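Local coordinates for protein Isomerase/lactonizing enzyme (Agrobacterium fabrum str. C58, PDB 2NQL) that belongs to the mandelate racemase/muconate lactonizing enzyme family of the enolase superfamily and carries a bound sodium ion, at residues A[95-98]-A[99-102]. Sequence-based numbering, arbitrary orientation.
Sequences ASDP and SAVY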
ATOM      1  N   ALA A  95      -5.916 -18.021 -19.049  1.00 23.80           N
ATOM      2  CA  ALA A  95      -4.544 -17.546 -19.078  1.00 23.66           C
ATOM      3  C   ALA A  95      -4.082 -17.097 -20.466  1.00 27.49           C
ATOM      4  O   ALA A  95      -2.885 -16.967 -20.711  1.00 27.38           O
ATOM      5  CB  ALA A  95      -3.600 -18.632 -18.487  1.00 24.07           C
ATOM      6  N   SER A  96      -5.028 -16.833 -21.373  1.00 25.43           N
ATOM      7  CA  SER A  96      -4.694 -16.302 -22.708  1.00 26.91           C
ATOM      8  C   SER A  96      -4.011 -14.936 -22.692  1.00 26.19           C
ATOM      9  O   SER A  96      -3.230 -14.601 -23.595  1.00 30.82           O
ATOM     10  CB  SER A  96      -5.921 -16.282 -23.632  1.00 28.35           C
ATOM     11  OG  SER A  96      -6.898 -15.346 -23.189  1.00 31.92           O
ATOM     12  N   ASP A  97      -4.306 -14.144 -21.667  1.00 26.43           N
ATOM     13  CA  ASP A  97      -3.720 -12.825 -21.514  1.00 25.45           C
ATOM     14  C   ASP A  97      -3.570 -12.563 -20.000  1.00 23.19           C
ATOM     15  O   ASP A  97      -4.391 -11.861 -19.423  1.00 23.55           O
ATOM     16  CB  ASP A  97      -4.660 -11.796 -22.167  1.00 23.42           C
ATOM     17  CG  ASP A  97      -4.047 -10.415 -22.311  1.00 31.34           C
ATOM     18  OD1 ASP A  97      -3.014 -10.085 -21.673  1.00 29.44           O
ATOM     19  OD2 ASP A  97      -4.647  -9.616 -23.065  1.00 31.65           O
ATOM     20  N   PRO A  98      -2.531 -13.146 -19.353  1.00 26.30           N
ATOM     21  CA  PRO A  98      -2.420 -12.940 -17.886  1.00 24.16           C
ATOM     22  C   PRO A  98      -2.367 -11.466 -17.455  1.00 18.06           C
ATOM     23  O   PRO A  98      -2.926 -11.110 -16.387  1.00 21.48           O
ATOM     24  CB  PRO A  98      -1.125 -13.681 -17.503  1.00 24.14           C
ATOM     25  CG  PRO A  98      -0.912 -14.709 -18.652  1.00 24.59           C
ATOM     26  CD  PRO A  98      -1.436 -13.998 -19.884  1.00 23.14           C
ATOM     27  N   SER A  99      -1.743 -10.617 -18.274  1.00 17.25           N
ATOM     28  CA  SER A  99      -1.584  -9.211 -17.894  1.00 20.32           C
ATOM     29  C   SER A  99      -2.918  -8.461 -17.880  1.00 24.76           C
ATOM     30  O   SER A  99      -3.123  -7.564 -17.058  1.00 21.21           O
ATOM     31  CB  SER A  99      -0.556  -8.506 -18.753  1.00 25.17           C
ATOM     32  OG  SER A  99       0.733  -9.049 -18.489  1.00 26.74           O
ATOM     33  N   ALA A 100      -3.827  -8.875 -18.759  1.00 21.05           N
ATOM     34  CA  ALA A 100      -5.201  -8.368 -18.741  1.00 23.29           C
ATOM     35  C   ALA A 100      -5.919  -8.711 -17.424  1.00 25.54           C
ATOM     36  O   ALA A 100      -6.620  -7.865 -16.858  1.00 23.21           O
ATOM     37  CB  ALA A 100      -5.995  -8.905 -19.952  1.00 24.76           C
ATOM     38  N   VAL A 101      -5.736  -9.936 -16.930  1.00 18.43           N
ATOM     39  CA  VAL A 101      -6.325 -10.329 -15.647  1.00 21.95           C
ATOM     40  C   VAL A 101      -5.731  -9.502 -14.492  1.00 22.15           C
ATOM     41  O   VAL A 101      -6.494  -8.959 -13.668  1.00 19.43           O
ATOM     42  CB  VAL A 101      -6.221 -11.845 -15.367  1.00 21.21           C
ATOM     43  CG1 VAL A 101      -6.763 -12.204 -13.948  1.00 20.86           C
ATOM     44  CG2 VAL A 101      -6.984 -12.658 -16.436  1.00 20.23           C
ATOM     45  N   TYR A 102      -4.395  -9.398 -14.454  1.00 20.39           N
ATOM     46  CA  TYR A 102      -3.705  -8.521 -13.504  1.00 18.25           C
ATOM     47  C   TYR A 102      -4.284  -7.096 -13.491  1.00 21.42           C
ATOM     48  O   TYR A 102      -4.600  -6.541 -12.423  1.00 16.60           O
ATOM     49  CB  TYR A 102      -2.175  -8.463 -13.750  1.00 18.17           C
ATOM     50  CG  TYR A 102      -1.561  -7.400 -12.879  1.00 19.82           C
ATOM     51  CD1 TYR A 102      -1.262  -7.657 -11.526  1.00 18.25           C
ATOM     52  CD2 TYR A 102      -1.371  -6.104 -13.366  1.00 16.40           C
ATOM     53  CE1 TYR A 102      -0.734  -6.638 -10.703  1.00 15.15           C
ATOM     54  CE2 TYR A 102      -0.867  -5.079 -12.557  1.00 21.32           C
ATOM     55  CZ  TYR A 102      -0.553  -5.341 -11.231  1.00 15.30           C
ATOM     56  OH  TYR A 102      -0.054  -4.309 -10.468  1.00 19.44           O
TER
HETATM   57  O   HOH W   1      -0.677 -10.964 -21.095  1.00 24.59           O
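Asp97 folds its side chain over the first turn of helix 98-109 and meets Ala100, three residues ahead. Followed outward, Asp97 CB lies 3.9 Å from Ala100 CB. Swung anti to the backbone N (chi1 -169°), Asp97 CG lies 3.4 Å from Ala100 CB, which leaves the carboxylate lying against the alanine. Asp97 OD2 lies 3.5 Å from Ala100 CB, and Asp97 OD1 borders the same methyl and also takes the capping bond. Asp97 OD1 accepts from Ala100 N in a long bond (3.3 Å), met about 70° out of the carboxylate plane. A water adds to the grip: it donates to Asp97 OD1 at 2.6 Å and accepts from Ser99 N, so that one carboxylate oxygen serves two amides at the start of the helix, one directly and one through solvent. Asp97 O contributes weak bonds to Ala100 N and Val101 N, and a nearly straight backbone bond runs from Tyr102 N to Pro98 O (3.0 Å, N-H...O angle 175°). The negative charge beside these amides would be expected to suit the helix dipole. The side chains of Ser99 and Tyr102 turn to the other domain, where Ser99 OG bonds to Thr296 OG1 and Tyr102 OH to Asn297 ND2, both on helix 295-308, while Pro98 packs on Trp131 of helix 117-138. Asp at the N-cap with Pro just after it is a classic helix start, here opening a helix of the enolase-type N-terminal domain beside the barrel domain.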